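Local coordinates for protein phosphoribulokinase 1 (Rhodobacter sphaeroides, PDB 1A7J) that catalyses the ATP-dependent phosphorylation of D-ribulose 5-phosphate to D-ribulose 1,5-bisphosphate, a step of the Calvin cycle, at residues 8-13 with 127-132; 149-154 with 201-206. All coordinates share one frame; numbering follows the deposited sequence.

Interaction 1 (8-13 with 127-132); sequences ISVTGS and LLFYEG
The F129 ring meets V10 obliquely and I8 at its edge, both projecting from the neighbouring strand on the same face of the sheet. Its CG stands anti to the backbone N (chi1 179°), and the CD1–CE1 side of the ring reaches across to the facing strand. F129 CE1 comes 3.7 Å from V10 CG2. I8 CG2 lies in the ring plane, 4.0 Å from F129 CD1. F25 of helix 21-32 packs on the same ring. I8 CD1 sits against the fork of L127, 4.0 Å from L127 CD2.

On the other face, the Y130 ring passes obliquely by S9 OG and V10 O; the S9 hydroxyl is bonded to G135 O. Between the two faces the strands run parallel, their segment axes only 6° apart, in the register I8–F129, S9–Y130, V10–E131, T11–G132. The bonds alternate from I8 N to L128 O through to G132 N on V10 O at 3.1 Å. The last, G12 N to G132 O at 2.9 Å, is more bent, 138° at the hydrogen, just where 8-13 leaves the strand for the P-loop.

There S13 OG lies 3.8 Å from E131 OE2, a proximity without a bond; that carboxylate oxygen instead receives a weak hydrogen bond from S19 OG. Chemically, then, the apolar face of I8, V10 and F129 gives way at the C-terminal strand ends to hydroxyls, a carboxylate and glycine backbone, consistent with the predicted ATP-binding role of G12 and S13.

Interaction 2 (149-154 with 201-206); sequences DLKIGV and QTDINF
With CG beside its own backbone N (chi1 -70°), D203 swings its carboxylate back over the start of strand 150-156, and OD2 accepts the K151 N-H at 3.1 Å through its anti lone pair. K151 is extended at first and then folds at its last two torsions, which carries CE to 3.2 Å from Q201 O and turns NZ back toward the same aspartate. The salt bridge is long, K151 NZ to D203 OD2 being 3.6 Å; a water that accepts from K151 NZ at 2.6 Å also lies within bonding distance of D203 OD2. Each charge has a further partner: A148 O for the ammonium, R236 for D203 OD1.

K151 O takes two backbone donors, D203 N at 2.7 Å, tilted from the carbonyl plane, and I204 N, within it. This double grip marks where the loop enters strand 204-210, the parallel neighbour of 150-156 in the central sheet of the P-loop kinase fold. Beyond it G153 N bonds to I204 O, and G153 O receives F206 N almost straight, 177° at the hydrogen, while also lying at the edge of the F206 ring.

The F206 side chain lies alongside that of I152, both pointing the same way, with I152 CG2 3.7 Å from F206 CD1; helix 268-284 covers the phenylalanine through L268 and M272. On the opposite face N205 OD1 accepts the T202 hydroxyl at 2.6 Å and sits over G153, 3.8 Å from its CA.

Overall arrangement
Strand 7-11 joins the two contacts: it pairs with 127-132 in interaction 1 and, along its other edge, with 150-156, the first strand of interaction 2, so that four parallel strands lie in the order 127-132, 7-11, 150-156, 204-210. The centres are about 9 Å apart. Probable hydrogen bonds between them run from I152 N to S9 O and from T11 N to I152 O, each 2.8 Å, and V10 CG1 packs on V154 CG2 at 3.5 Å. Interaction 1 holds G12 and S13 of the predicted ATP site, and interaction 2 reaches it where V154 O lies 3.5 Å from S13 CB. G132 of interaction 1 also lies near D42 of the catalytic site.

Interaction 1 (8-13 with 127-132)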
loop_
_atom_site.group_PDB
_atom_site.type_symbol
_atom_site.label_atom_id
_atom_site.label_comp_id
_atom_site.label_asym_id
_atom_site.label_seq_id
_atom_site.Cartn_x
_atom_site.Cartn_y
_atom_site.Cartn_z
ATOM N N ILE A 8 11.200 -4.587 1.150
ATOM C CA ILE A 8 9.864 -5.117 0.816
ATOM C C ILE A 8 8.858 -3.974 0.706
ATOM O O ILE A 8 8.769 -3.135 1.600
ATOM C CB ILE A 8 9.364 -6.077 1.915
ATOM C CG1 ILE A 8 10.245 -7.322 1.936
ATOM C CG2 ILE A 8 7.890 -6.466 1.664
ATOM C CD1 ILE A 8 10.013 -8.165 3.128
ATOM N N SER A 9 8.014 -4.016 -0.319
ATOM C CA SER A 9 7.189 -2.866 -0.686
ATOM C C SER A 9 5.762 -3.273 -1.024
ATOM O O SER A 9 5.522 -3.877 -2.072
ATOM C CB SER A 9 7.820 -2.161 -1.884
ATOM O OG SER A 9 7.114 -0.992 -2.250
ATOM N N VAL A 10 4.830 -2.913 -0.135
ATOM C CA VAL A 10 3.387 -3.125 -0.291
ATOM C C VAL A 10 2.714 -1.848 -0.805
ATOM O O VAL A 10 2.800 -0.796 -0.181
ATOM C CB VAL A 10 2.759 -3.487 1.070
ATOM C CG1 VAL A 10 1.295 -3.781 0.913
ATOM C CG2 VAL A 10 3.488 -4.668 1.703
ATOM N N THR A 11 2.084 -1.911 -1.967
ATOM C CA THR A 11 1.459 -0.717 -2.524
ATOM C C THR A 11 -0.027 -0.940 -2.771
ATOM O O THR A 11 -0.464 -2.082 -2.935
ATOM C CB THR A 11 2.117 -0.296 -3.825
ATOM O OG1 THR A 11 1.547 0.932 -4.270
ATOM C CG2 THR A 11 1.854 -1.306 -4.880
ATOM N N GLY A 12 -0.805 0.132 -2.646
ATOM C CA GLY A 12 -2.235 0.062 -2.879
ATOM C C GLY A 12 -3.127 0.249 -1.657
ATOM O O GLY A 12 -4.200 0.844 -1.750
ATOM N N SER A 13 -2.708 -0.274 -0.511
ATOM C CA SER A 13 -3.542 -0.235 0.683
ATOM C C SER A 13 -3.070 0.836 1.658
ATOM O O SER A 13 -1.890 0.879 1.993
ATOM C CB SER A 13 -3.504 -1.594 1.387
ATOM O OG SER A 13 -2.156 -1.953 1.671
ATOM N N LEU A 127 15.884 -5.752 6.878
ATOM C CA LEU A 127 15.175 -5.202 5.727
ATOM C C LEU A 127 14.417 -3.942 6.073
ATOM O O LEU A 127 14.210 -3.629 7.247
ATOM C CB LEU A 127 14.205 -6.218 5.152
ATOM C CG LEU A 127 13.252 -6.868 6.141
ATOM C CD1 LEU A 127 11.915 -6.149 6.163
ATOM C CD2 LEU A 127 13.072 -8.313 5.731
ATOM N N LEU A 128 14.115 -3.156 5.048
ATOM C CA LEU A 128 13.185 -2.042 5.191
ATOM C C LEU A 128 11.826 -2.537 4.726
ATOM O O LEU A 128 11.748 -3.481 3.949
ATOM C CB LEU A 128 13.646 -0.837 4.341
ATOM C CG LEU A 128 12.720 0.322 3.913
ATOM C CD1 LEU A 128 12.154 1.070 5.112
ATOM C CD2 LEU A 128 13.496 1.280 3.042
ATOM N N PHE A 129 10.774 -1.979 5.315
ATOM C CA PHE A 129 9.406 -2.303 4.950
ATOM C C PHE A 129 8.661 -1.020 4.657
ATOM O O PHE A 129 8.624 -0.130 5.489
ATOM C CB PHE A 129 8.714 -3.010 6.101
ATOM C CG PHE A 129 7.281 -3.360 5.827
ATOM C CD1 PHE A 129 6.965 -4.322 4.870
ATOM C CD2 PHE A 129 6.255 -2.781 6.570
ATOM C CE1 PHE A 129 5.647 -4.712 4.652
ATOM C CE2 PHE A 129 4.937 -3.159 6.364
ATOM C CZ PHE A 129 4.629 -4.128 5.403
ATOM N N TYR A 130 7.998 -0.962 3.511
ATOM C CA TYR A 130 7.191 0.197 3.148
ATOM C C TYR A 130 5.728 -0.242 2.958
ATOM O O TYR A 130 5.469 -1.299 2.384
ATOM C CB TYR A 130 7.736 0.793 1.848
ATOM C CG TYR A 130 6.883 1.873 1.257
ATOM C CD1 TYR A 130 5.819 1.566 0.414
ATOM C CD2 TYR A 130 7.113 3.209 1.561
ATOM C CE1 TYR A 130 5.001 2.550 -0.101
ATOM C CE2 TYR A 130 6.294 4.222 1.047
ATOM C CZ TYR A 130 5.246 3.876 0.218
ATOM O OH TYR A 130 4.451 4.858 -0.330
ATOM N N GLU A 131 4.781 0.531 3.492
ATOM C CA GLU A 131 3.356 0.377 3.163
ATOM C C GLU A 131 2.742 1.718 2.696
ATOM O O GLU A 131 2.749 2.709 3.450
ATOM C CB GLU A 131 2.585 -0.166 4.384
ATOM C CG GLU A 131 1.064 -0.401 4.158
ATOM C CD GLU A 131 0.346 -1.064 5.344
ATOM O OE1 GLU A 131 0.775 -0.850 6.503
ATOM O OE2 GLU A 131 -0.654 -1.790 5.113
ATOM N N GLY A 132 2.240 1.765 1.458
ATOM C CA GLY A 132 1.443 2.909 1.038
ATOM C C GLY A 132 0.937 2.817 -0.373
ATOM O O GLY A 132 0.918 1.738 -0.929
#

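Interaction 2 (149-154 with 201-206)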
loop_
_atom_site.group_PDB
_atom_site.type_symbol
_atom_site.label_atom_id
_atom_site.label_comp_id
_atom_site.label_asym_id
_atom_site.label_seq_id
_atom_site.Cartn_x
_atom_site.Cartn_y
_atom_site.Cartn_z
ATOM N N ASP A 149 13.051 -5.529 -3.686
ATOM C CA ASP A 149 13.241 -6.922 -4.102
ATOM C C ASP A 149 11.959 -7.726 -4.027
ATOM O O ASP A 149 11.900 -8.861 -4.499
ATOM C CB ASP A 149 14.305 -7.619 -3.255
ATOM C CG ASP A 149 15.580 -6.835 -3.171
ATOM O OD1 ASP A 149 15.581 -5.825 -2.424
ATOM O OD2 ASP A 149 16.562 -7.214 -3.857
ATOM N N LEU A 150 10.972 -7.188 -3.330
ATOM C CA LEU A 150 9.663 -7.809 -3.297
ATOM C C LEU A 150 8.633 -6.699 -3.310
ATOM O O LEU A 150 8.776 -5.703 -2.616
ATOM C CB LEU A 150 9.522 -8.673 -2.044
ATOM C CG LEU A 150 8.306 -9.595 -1.904
ATOM C CD1 LEU A 150 8.212 -10.564 -3.072
ATOM C CD2 LEU A 150 8.443 -10.364 -0.605
ATOM N N LYS A 151 7.766 -6.747 -4.299
ATOM C CA LYS A 151 6.726 -5.766 -4.418
ATOM C C LYS A 151 5.364 -6.467 -4.382
ATOM O O LYS A 151 5.135 -7.434 -5.115
ATOM C CB LYS A 151 6.926 -5.011 -5.721
ATOM C CG LYS A 151 8.235 -4.297 -5.778
ATOM C CD LYS A 151 8.446 -3.724 -7.138
ATOM C CE LYS A 151 9.036 -4.757 -8.060
ATOM N NZ LYS A 151 10.214 -5.439 -7.441
ATOM N N ILE A 152 4.600 -6.158 -3.342
ATOM C CA ILE A 152 3.281 -6.733 -3.138
ATOM C C ILE A 152 2.239 -5.660 -3.379
ATOM O O ILE A 152 2.468 -4.474 -3.117
ATOM C CB ILE A 152 3.139 -7.240 -1.705
ATOM C CG1 ILE A 152 4.190 -8.302 -1.428
ATOM C CG2 ILE A 152 1.764 -7.795 -1.469
ATOM C CD1 ILE A 152 5.203 -7.841 -0.434
ATOM N N GLY A 153 1.113 -6.056 -3.934
ATOM C CA GLY A 153 0.050 -5.097 -4.133
ATOM C C GLY A 153 -1.133 -5.559 -3.335
ATOM O O GLY A 153 -1.488 -6.718 -3.380
ATOM N N VAL A 154 -1.668 -4.698 -2.501
ATOM C CA VAL A 154 -2.904 -5.025 -1.842
ATOM C C VAL A 154 -3.937 -3.993 -2.243
ATOM O O VAL A 154 -3.839 -2.840 -1.854
ATOM C CB VAL A 154 -2.725 -5.023 -0.336
ATOM C CG1 VAL A 154 -3.902 -5.725 0.307
ATOM C CG2 VAL A 154 -1.420 -5.725 0.030
ATOM N N GLN A 201 3.786 -3.625 -11.837
ATOM C CA GLN A 201 5.159 -3.641 -11.363
ATOM C C GLN A 201 5.367 -4.656 -10.240
ATOM O O GLN A 201 6.486 -5.042 -9.937
ATOM C CB GLN A 201 5.556 -2.254 -10.873
ATOM C CG GLN A 201 5.472 -1.176 -11.932
ATOM C CD GLN A 201 6.197 -1.554 -13.200
ATOM O OE1 GLN A 201 7.296 -2.115 -13.162
ATOM N NE2 GLN A 201 5.568 -1.297 -14.334
ATOM N N THR A 202 4.289 -5.055 -9.592
ATOM C CA THR A 202 4.366 -5.850 -8.372
ATOM C C THR A 202 4.644 -7.323 -8.680
ATOM O O THR A 202 4.442 -7.763 -9.795
ATOM C CB THR A 202 3.050 -5.714 -7.586
ATOM O OG1 THR A 202 1.940 -5.752 -8.491
ATOM C CG2 THR A 202 2.980 -4.387 -6.868
ATOM N N ASP A 203 5.150 -8.073 -7.705
ATOM C CA ASP A 203 5.397 -9.494 -7.863
ATOM C C ASP A 203 4.167 -10.306 -7.515
ATOM O O ASP A 203 3.949 -11.377 -8.068
ATOM C CB ASP A 203 6.538 -9.934 -6.958
ATOM C CG ASP A 203 7.885 -9.405 -7.404
ATOM O OD1 ASP A 203 8.469 -9.935 -8.366
ATOM O OD2 ASP A 203 8.403 -8.498 -6.736
ATOM N N ILE A 204 3.443 -9.906 -6.481
ATOM C CA ILE A 204 2.239 -10.642 -6.083
ATOM C C ILE A 204 1.148 -9.643 -5.791
ATOM O O ILE A 204 1.377 -8.716 -5.038
ATOM C CB ILE A 204 2.487 -11.460 -4.812
ATOM C CG1 ILE A 204 3.645 -12.426 -5.039
ATOM C CG2 ILE A 204 1.248 -12.251 -4.451
ATOM C CD1 ILE A 204 3.774 -13.485 -3.980
ATOM N N ASN A 205 -0.018 -9.792 -6.409
ATOM C CA ASN A 205 -1.144 -8.941 -6.054
ATOM C C ASN A 205 -2.118 -9.711 -5.204
ATOM O O ASN A 205 -2.421 -10.844 -5.496
ATOM C CB ASN A 205 -1.875 -8.453 -7.289
ATOM C CG ASN A 205 -1.074 -7.477 -8.102
ATOM O OD1 ASN A 205 -0.329 -6.668 -7.566
ATOM N ND2 ASN A 205 -1.320 -7.463 -9.397
ATOM N N PHE A 206 -2.625 -9.069 -4.162
ATOM C CA PHE A 206 -3.784 -9.529 -3.423
ATOM C C PHE A 206 -4.952 -8.581 -3.735
ATOM O O PHE A 206 -4.877 -7.416 -3.395
ATOM C CB PHE A 206 -3.443 -9.479 -1.939
ATOM C CG PHE A 206 -2.373 -10.471 -1.518
ATOM C CD1 PHE A 206 -1.031 -10.219 -1.768
ATOM C CD2 PHE A 206 -2.711 -11.635 -0.836
ATOM C CE1 PHE A 206 -0.066 -11.106 -1.341
ATOM C CE2 PHE A 206 -1.752 -12.511 -0.411
ATOM C CZ PHE A 206 -0.433 -12.250 -0.667
HETATM O O HOH W 1 11.062 -7.861 -7.119
#